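Local coordinates for positive phenol-degradative gene regulator (Ralstonia sp. E2, PDB 5FRY), which senses phenols through this N-terminal domain and, as a transcription activator of the enhancer-binding ATPase family, probably switches on genes for phenol degradation, at residues A49-L54 and G65-M70; S17-R22 and L95-C100; E174-C177 and P183-R186. All blocks are in the same frame, centred on the assembly; numbering follows the deposited sequence.

Contact 1 of 3, residues A49-L54 and G65-M70; sequences ALRKEL and GLFMRM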
loop_
_atom_site.group_PDB
_atom_site.type_symbol
_atom_site.label_atom_id
_atom_site.label_comp_id
_atom_site.label_asym_id
_atom_site.label_seq_id
_atom_site.Cartn_x
_atom_site.Cartn_y
_atom_site.Cartn_z
ATOM N N ALA A 49 -3.771 9.361 4.309
ATOM C CA ALA A 49 -5.031 9.458 5.054
ATOM C C ALA A 49 -4.994 8.579 6.305
ATOM O O ALA A 49 -5.259 9.049 7.418
ATOM C CB ALA A 49 -6.208 9.074 4.169
ATOM N N LEU A 50 -4.649 7.304 6.135
ATOM C CA LEU A 50 -4.557 6.407 7.281
ATOM C C LEU A 50 -3.497 6.869 8.282
ATOM O O LEU A 50 -3.681 6.715 9.477
ATOM C CB LEU A 50 -4.242 4.975 6.842
ATOM C CG LEU A 50 -3.917 3.999 7.969
ATOM C CD1 LEU A 50 -5.138 3.663 8.828
ATOM C CD2 LEU A 50 -3.282 2.725 7.407
ATOM N N ARG A 51 -2.402 7.433 7.785
ATOM C CA ARG A 51 -1.331 7.927 8.656
ATOM C C ARG A 51 -1.823 9.048 9.557
ATOM O O ARG A 51 -1.487 9.109 10.740
ATOM C CB ARG A 51 -0.143 8.443 7.849
ATOM C CG ARG A 51 0.879 9.146 8.741
ATOM C CD ARG A 51 2.015 9.752 7.964
ATOM N NE ARG A 51 2.898 8.711 7.474
ATOM C CZ ARG A 51 4.208 8.675 7.663
ATOM N NH1 ARG A 51 4.840 9.638 8.341
ATOM N NH2 ARG A 51 4.892 7.662 7.157
ATOM N N LYS A 52 -2.601 9.946 8.963
ATOM C CA LYS A 52 -3.194 11.060 9.678
ATOM C C LYS A 52 -4.124 10.602 10.793
ATOM O O LYS A 52 -4.052 11.104 11.915
ATOM C CB LYS A 52 -3.956 11.950 8.711
ATOM C CG LYS A 52 -4.649 13.095 9.407
ATOM C CD LYS A 52 -4.395 14.392 8.683
ATOM C CE LYS A 52 -5.120 15.538 9.359
ATOM N NZ LYS A 52 -5.452 16.597 8.358
ATOM N N GLU A 53 -4.998 9.647 10.487
ATOM C CA GLU A 53 -5.897 9.095 11.494
ATOM C C GLU A 53 -5.151 8.356 12.599
ATOM O O GLU A 53 -5.535 8.439 13.765
ATOM C CB GLU A 53 -6.921 8.157 10.846
ATOM C CG GLU A 53 -7.919 8.862 9.928
ATOM C CD GLU A 53 -9.231 8.110 9.813
ATOM O OE1 GLU A 53 -9.786 7.717 10.864
ATOM O OE2 GLU A 53 -9.710 7.900 8.675
ATOM N N LEU A 54 -4.093 7.630 12.245
ATOM C CA LEU A 54 -3.329 6.907 13.253
ATOM C C LEU A 54 -2.568 7.854 14.177
ATOM O O LEU A 54 -2.444 7.583 15.368
ATOM C CB LEU A 54 -2.357 5.915 12.604
ATOM C CG LEU A 54 -3.008 4.680 11.993
ATOM C CD1 LEU A 54 -1.946 3.714 11.542
ATOM C CD2 LEU A 54 -3.971 4.005 12.965
ATOM N N GLY A 65 5.728 3.584 15.194
ATOM C CA GLY A 65 6.034 2.180 15.431
ATOM C C GLY A 65 5.356 1.292 14.404
ATOM O O GLY A 65 6.002 0.436 13.800
ATOM N N LEU A 66 4.060 1.522 14.194
ATOM C CA LEU A 66 3.276 0.773 13.211
ATOM C C LEU A 66 3.868 0.870 11.789
ATOM O O LEU A 66 4.025 -0.151 11.115
ATOM C CB LEU A 66 1.821 1.253 13.228
ATOM C CG LEU A 66 0.966 0.960 14.473
ATOM C CD1 LEU A 66 -0.359 1.704 14.439
ATOM C CD2 LEU A 66 0.704 -0.522 14.596
ATOM N N PHE A 67 4.208 2.075 11.335
ATOM C CA PHE A 67 4.799 2.234 10.000
ATOM C C PHE A 67 6.210 1.648 9.875
ATOM O O PHE A 67 6.562 1.037 8.855
ATOM C CB PHE A 67 4.795 3.715 9.597
ATOM C CG PHE A 67 3.478 4.168 9.043
ATOM C CD1 PHE A 67 3.134 3.888 7.729
ATOM C CD2 PHE A 67 2.557 4.834 9.844
ATOM C CE1 PHE A 67 1.895 4.293 7.206
ATOM C CE2 PHE A 67 1.314 5.239 9.331
ATOM C CZ PHE A 67 0.988 4.967 8.010
ATOM N N MET A 68 7.031 1.815 10.899
ATOM C CA MET A 68 8.351 1.197 10.848
ATOM C C MET A 68 8.227 -0.320 10.745
ATOM O O MET A 68 8.908 -0.949 9.938
ATOM C CB MET A 68 9.186 1.589 12.065
ATOM C CG MET A 68 9.432 3.092 12.191
ATOM S SD MET A 68 10.301 3.449 13.732
ATOM C CE MET A 68 11.527 2.144 13.716
ATOM N N ARG A 69 7.334 -0.914 11.531
ATOM C CA ARG A 69 7.168 -2.365 11.488
ATOM C C ARG A 69 6.586 -2.841 10.143
ATOM O O ARG A 69 6.938 -3.918 9.675
ATOM C CB ARG A 69 6.313 -2.851 12.671
ATOM C CG ARG A 69 6.998 -2.640 14.039
ATOM C CD ARG A 69 6.248 -3.250 15.231
ATOM N NE ARG A 69 4.976 -2.603 15.527
ATOM C CZ ARG A 69 4.832 -1.470 16.218
ATOM N NH1 ARG A 69 5.890 -0.835 16.700
ATOM N NH2 ARG A 69 3.620 -0.961 16.419
ATOM N N MET A 70 5.759 -2.024 9.494
ATOM C CA MET A 70 5.217 -2.397 8.189
ATOM C C MET A 70 6.359 -2.377 7.177
ATOM O O MET A 70 6.478 -3.287 6.343
ATOM C CB MET A 70 4.073 -1.450 7.761
ATOM C CG MET A 70 3.405 -1.915 6.517
ATOM S SD MET A 70 1.811 -1.123 6.072
ATOM C CE MET A 70 2.285 0.550 6.059
#
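Arg51 and Phe67 mark the level at which helices 44-58 and 60-84 meet: their CA atoms are 8.5 Å apart, and the two short segments run roughly antiparallel, 140° between their directions, with axes 11.7 Å apart at closest approach. At this wide spacing the ring of Phe67 bridges the two helices. The rim of the ring, at CZ, meets the aliphatic root of the arginine, 3.7 Å from Arg51 CB. From there the arginine reaches out over the ring. With CG anti to the backbone N (chi1 172°) and a bend at chi3, the guanidinium rises over one face of Phe67 in a cation-pi contact, Arg51 CZ lying 4.6 Å from the ring centroid and almost on its normal. The two planes are not stacked flat but inclined by 42°. A salt bridge from Arg51 NH2 to Glu135 holds the charged end, and Trp152 makes a second cation-pi contact with it. Next to the arginine-phenylalanine pair, Leu54 and Leu66 cross at about a right angle, methyl to methyl, Leu54 CD1 being 3.9 Å from Leu66 CD1; the same Leu54 methyl also reaches Phe67. Glu53 of the second subunit packs on Leu66 and forms an intersubunit salt bridge with Arg69, so this antiparallel helical hairpin, buried at its core, also contributes to the dimer interface.

Contact 2 of 3, residues S17-R22 and L95-C100; sequences SNLARR and LEMGPC
Leu19 of the N-terminal helix 15-20 reaches across to Met97 and Cys100, and the segment 95-100 shows how a turn of helix can divide its residues between two surroundings. Leu95 comes first, at the end of helix 91-95, and directs its side chain into the sheet, against strands 109-118 and 123-131. The chain then bends through Glu96 into the next helix, Gly98 N bonding back to Leu95 O over 2.9 Å. Met97 is the main receiver of Leu19. Its CG stands anti to its own carbonyl carbon (chi1 -83°), which sets CG against the leucine methyl: Leu19 CD1 lies 3.6 Å from Met97 CG and 3.8 Å from Met97 CB. The two side chains cross at about a right angle, and a single methyl meets the methylene part of the methionine, while the thioether continues past it and bends at chi3. Gly98 brings the backbone round to Pro99, whose ring packs instead on Phe128 and Val110 and touches the bound dimethylphenol. One turn on from Met97, Cys100 again points toward Leu19 and offers its CB to the same methyl, Leu19 CD1 to Cys100 CB being 4.0 Å. Leu19 CD1 is thus received by two residues of one helical turn, in a purely apolar contact. The start of helix 97-104 therefore lies between two layers: on one side helix 15-20 and the end of helix 60-84, where Ala82 touches Met97 and Met85, in the loop that follows, packs on both Leu19 and Met97; on the other, strands 109-118 and 123-131 against Pro99 beside the ligand.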
loop_
_atom_site.group_PDB
_atom_site.type_symbol
_atom_site.label_atom_id
_atom_site.label_comp_id
_atom_site.label_asym_id
_atom_site.label_seq_id
_atom_site.Cartn_x
_atom_site.Cartn_y
_atom_site.Cartn_z
ATOM N N SER A 17 17.137 -4.069 -13.827
ATOM C CA SER A 17 16.744 -4.892 -14.968
ATOM C C SER A 17 16.604 -6.357 -14.554
ATOM O O SER A 17 15.612 -7.010 -14.885
ATOM C CB SER A 17 17.747 -4.745 -16.120
ATOM O OG SER A 17 19.081 -4.904 -15.668
ATOM N N ASN A 18 17.592 -6.854 -13.812
ATOM C CA ASN A 18 17.618 -8.239 -13.354
ATOM C C ASN A 18 16.463 -8.541 -12.399
ATOM O O ASN A 18 15.930 -9.649 -12.386
ATOM C CB ASN A 18 18.965 -8.537 -12.687
ATOM C CG ASN A 18 19.006 -9.892 -12.000
ATOM O OD1 ASN A 18 18.441 -10.874 -12.484
ATOM N ND2 ASN A 18 19.685 -9.949 -10.860
ATOM N N LEU A 19 16.072 -7.541 -11.611
ATOM C CA LEU A 19 15.000 -7.706 -10.629
ATOM C C LEU A 19 13.613 -7.420 -11.214
ATOM O O LEU A 19 12.594 -7.764 -10.611
ATOM C CB LEU A 19 15.258 -6.809 -9.415
ATOM C CG LEU A 19 16.225 -7.412 -8.391
ATOM C CD1 LEU A 19 16.598 -6.424 -7.308
ATOM C CD2 LEU A 19 15.588 -8.644 -7.771
ATOM N N ALA A 20 13.572 -6.814 -12.394
ATOM C CA ALA A 20 12.300 -6.505 -13.051
ATOM C C ALA A 20 11.616 -7.772 -13.574
ATOM O O ALA A 20 10.384 -7.863 -13.603
ATOM C CB ALA A 20 12.518 -5.516 -14.184
ATOM N N ARG A 21 12.431 -8.745 -13.982
ATOM C CA ARG A 21 11.945 -10.035 -14.469
ATOM C C ARG A 21 11.111 -10.795 -13.429
ATOM O O ARG A 21 10.479 -11.800 -13.748
ATOM C CB ARG A 21 13.122 -10.915 -14.901
ATOM C CG ARG A 21 13.883 -10.428 -16.129
ATOM C CD ARG A 21 15.058 -11.354 -16.439
ATOM N NE ARG A 21 14.644 -12.743 -16.660
ATOM C CZ ARG A 21 15.486 -13.753 -16.864
ATOM N NH1 ARG A 21 16.794 -13.536 -16.876
ATOM N NH2 ARG A 21 15.028 -14.984 -17.052
ATOM N N ARG A 22 11.135 -10.329 -12.185
ATOM C CA ARG A 22 10.426 -11.002 -11.096
ATOM C C ARG A 22 9.114 -10.301 -10.763
ATOM O O ARG A 22 8.366 -10.733 -9.883
ATOM C CB ARG A 22 11.321 -11.075 -9.870
ATOM C CG ARG A 22 12.626 -11.798 -10.154
ATOM C CD ARG A 22 13.324 -12.159 -8.876
ATOM N NE ARG A 22 13.923 -13.490 -8.938
ATOM C CZ ARG A 22 13.231 -14.611 -9.110
ATOM N NH1 ARG A 22 11.906 -14.565 -9.263
ATOM N NH2 ARG A 22 13.867 -15.776 -9.145
ATOM N N LEU A 95 23.390 -6.695 -1.216
ATOM C CA LEU A 95 22.907 -5.512 -0.521
ATOM C C LEU A 95 22.193 -4.579 -1.489
ATOM O O LEU A 95 21.090 -4.101 -1.214
ATOM C CB LEU A 95 24.075 -4.795 0.159
ATOM C CG LEU A 95 23.844 -3.508 0.953
ATOM C CD1 LEU A 95 23.639 -2.301 0.032
ATOM C CD2 LEU A 95 22.674 -3.658 1.906
ATOM N N GLU A 96 22.823 -4.359 -2.642
ATOM C CA GLU A 96 22.350 -3.384 -3.614
ATOM C C GLU A 96 20.974 -3.723 -4.180
ATOM O O GLU A 96 20.345 -2.884 -4.833
ATOM C CB GLU A 96 23.365 -3.241 -4.760
ATOM C CG GLU A 96 22.956 -2.203 -5.811
ATOM C CD GLU A 96 24.063 -1.873 -6.808
ATOM O OE1 GLU A 96 24.587 -2.806 -7.452
ATOM O OE2 GLU A 96 24.402 -0.675 -6.949
ATOM N N MET A 97 20.504 -4.941 -3.935
ATOM C CA MET A 97 19.194 -5.321 -4.428
ATOM C C MET A 97 18.109 -4.645 -3.585
ATOM O O MET A 97 17.042 -4.318 -4.102
ATOM C CB MET A 97 19.037 -6.843 -4.442
ATOM C CG MET A 97 19.638 -7.500 -5.686
ATOM S SD MET A 97 19.608 -9.326 -5.721
ATOM C CE MET A 97 20.794 -9.690 -4.442
ATOM N N GLY A 98 18.399 -4.433 -2.303
ATOM C CA GLY A 98 17.543 -3.666 -1.412
ATOM C C GLY A 98 17.119 -2.338 -2.013
ATOM O O GLY A 98 15.949 -2.154 -2.369
ATOM N N PRO A 99 18.071 -1.405 -2.126
ATOM C CA PRO A 99 17.845 -0.111 -2.774
ATOM C C PRO A 99 17.120 -0.216 -4.134
ATOM O O PRO A 99 16.271 0.630 -4.400
ATOM C CB PRO A 99 19.263 0.444 -2.935
ATOM C CG PRO A 99 20.007 -0.147 -1.777
ATOM C CD PRO A 99 19.418 -1.497 -1.526
ATOM N N CYS A 100 17.468 -1.187 -4.947
ATOM C CA CYS A 100 16.828 -1.411 -6.219
ATOM C C CYS A 100 15.348 -1.740 -6.023
ATOM O O CYS A 100 14.493 -1.105 -6.595
ATOM C CB CYS A 100 17.509 -2.525 -6.971
ATOM S SG CYS A 100 19.140 -2.167 -7.718
#

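Contact 3 of 3, residues E174-C177 and P183-R186; sequences ELEC and PHCR. With ZN (zinc ion), chain C.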
loop_
_atom_site.group_PDB
_atom_site.type_symbol
_atom_site.label_atom_id
_atom_site.label_comp_id
_atom_site.label_asym_id
_atom_site.label_seq_id
_atom_site.Cartn_x
_atom_site.Cartn_y
_atom_site.Cartn_z
ATOM N N GLU A 174 17.555 8.109 9.947
ATOM C CA GLU A 174 17.605 9.186 8.973
ATOM C C GLU A 174 18.433 10.332 9.506
ATOM O O GLU A 174 18.062 10.927 10.510
ATOM C CB GLU A 174 16.198 9.681 8.645
ATOM C CG GLU A 174 15.451 8.836 7.644
ATOM C CD GLU A 174 14.267 9.578 7.072
ATOM O OE1 GLU A 174 13.215 9.596 7.728
ATOM O OE2 GLU A 174 14.383 10.167 5.981
ATOM N N LEU A 175 19.535 10.654 8.838
ATOM C CA LEU A 175 20.382 11.772 9.285
ATOM C C LEU A 175 19.819 13.115 8.799
ATOM O O LEU A 175 19.975 14.151 9.455
ATOM C CB LEU A 175 21.815 11.594 8.792
ATOM C CG LEU A 175 22.518 10.304 9.252
ATOM C CD1 LEU A 175 24.025 10.402 9.034
ATOM C CD2 LEU A 175 22.188 9.950 10.685
ATOM N N GLU A 176 19.187 13.078 7.632
ATOM C CA GLU A 176 18.518 14.234 7.042
ATOM C C GLU A 176 17.265 13.739 6.326
ATOM O O GLU A 176 17.194 12.562 5.947
ATOM C CB GLU A 176 19.452 14.965 6.075
ATOM C CG GLU A 176 20.826 15.264 6.675
ATOM C CD GLU A 176 21.882 15.603 5.633
ATOM O OE1 GLU A 176 21.520 15.869 4.467
ATOM O OE2 GLU A 176 23.083 15.597 5.988
ATOM N N CYS A 177 16.280 14.614 6.147
ATOM C CA CYS A 177 15.009 14.193 5.572
ATOM C C CYS A 177 14.214 15.351 4.988
ATOM O O CYS A 177 14.168 16.433 5.570
ATOM C CB CYS A 177 14.170 13.487 6.630
ATOM S SG CYS A 177 12.536 13.064 6.038
ATOM N N PRO A 183 16.531 19.087 1.398
ATOM C CA PRO A 183 16.246 18.845 -0.021
ATOM C C PRO A 183 16.172 17.360 -0.355
ATOM O O PRO A 183 15.916 16.984 -1.503
ATOM C CB PRO A 183 17.430 19.510 -0.729
ATOM C CG PRO A 183 18.551 19.423 0.259
ATOM C CD PRO A 183 17.925 19.506 1.631
ATOM N N HIS A 184 16.397 16.525 0.652
ATOM C CA HIS A 184 16.499 15.091 0.441
ATOM C C HIS A 184 16.589 14.384 1.771
ATOM O O HIS A 184 16.699 15.021 2.827
ATOM C CB HIS A 184 17.727 14.753 -0.408
ATOM C CG HIS A 184 19.025 15.069 0.268
ATOM N ND1 HIS A 184 19.832 16.119 -0.123
ATOM C CD2 HIS A 184 19.651 14.491 1.321
ATOM C CE1 HIS A 184 20.895 16.167 0.654
ATOM N NE2 HIS A 184 20.809 15.195 1.546
ATOM N N CYS A 185 16.580 13.057 1.715
ATOM C CA CYS A 185 16.769 12.250 2.899
ATOM C C CYS A 185 18.138 11.592 2.820
ATOM O O CYS A 185 18.603 11.271 1.726
ATOM C CB CYS A 185 15.659 11.189 3.026
ATOM S SG CYS A 185 13.952 11.825 3.078
ATOM N N ARG A 186 18.784 11.414 3.970
ATOM C CA ARG A 186 20.024 10.654 4.061
ATOM C C ARG A 186 20.028 9.772 5.299
ATOM O O ARG A 186 19.586 10.179 6.376
ATOM C CB ARG A 186 21.241 11.578 4.098
ATOM C CG ARG A 186 22.519 10.877 4.471
ATOM C CD ARG A 186 23.690 11.836 4.428
ATOM N NE ARG A 186 23.710 12.548 3.158
ATOM C CZ ARG A 186 24.675 13.376 2.776
ATOM N NH1 ARG A 186 25.715 13.595 3.573
ATOM N NH2 ARG A 186 24.596 13.978 1.595
HETATM ZN ZN ZN C . 12.920 11.189 4.985
#
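Glu176 and Arg186 form an antiparallel hydrogen-bonded pair in the hairpin of strands 170-176 and 185-191, and a classic beta bulge sets Leu175 and Glu176 together opposite Arg186. Two donors share one acceptor there: Arg186 O takes a 3.2 Å bond from Glu176 N and a second from Leu175 N, whose modelled length is suspiciously short. The return bond, from Arg186 N to Glu176 O, is 2.8 Å long.

On one face Glu176 and Arg186 run side by side. Their opposite charges probably attract, though no salt bridge forms: Glu176 OE2 lies over one face of the guanidinium, toward its rim, and no N-H is aimed at it. Glu176 OE1 accepts a weak hydrogen bond from His184 NE2.

Glu174, Cys177 and Cys185 converge on the zinc ion, and Cys151 completes the site. Cys177 has its SG anti to the backbone N (chi1 175°), which carries the sulfur to the metal at 2.2 Å. Cys185 SG binds the zinc from the facing strand at 2.3 Å. Glu174 coordinates through a single oxygen: Glu174 OE2 is 2.0 Å from the zinc, whereas OE1 of the same carboxylate stays 3.2 Å away.

How the contacts relate
Three contacts illustrate how one sensory domain joins helical packing, a ligand pocket and a metal site. Along the chain, contact 1 is nested within the loop closed by contact 2, and contact 3 follows both. Contacts 1 and 2 lie on opposite sides of the chain's centre, their centres about 26 Å apart, yet helix 60-84 spans the distance: its 65-70 turn belongs to contact 1 and its far end packs beside contact 2. Contact 3, in the V4R domain, is centred about 20 Å from contact 1 and 23 Å from contact 2. Its strand 185-191 shares a sheet with strands 109-118 and 123-131, which border Pro99, so the sheet links the zinc site with the phenol pocket.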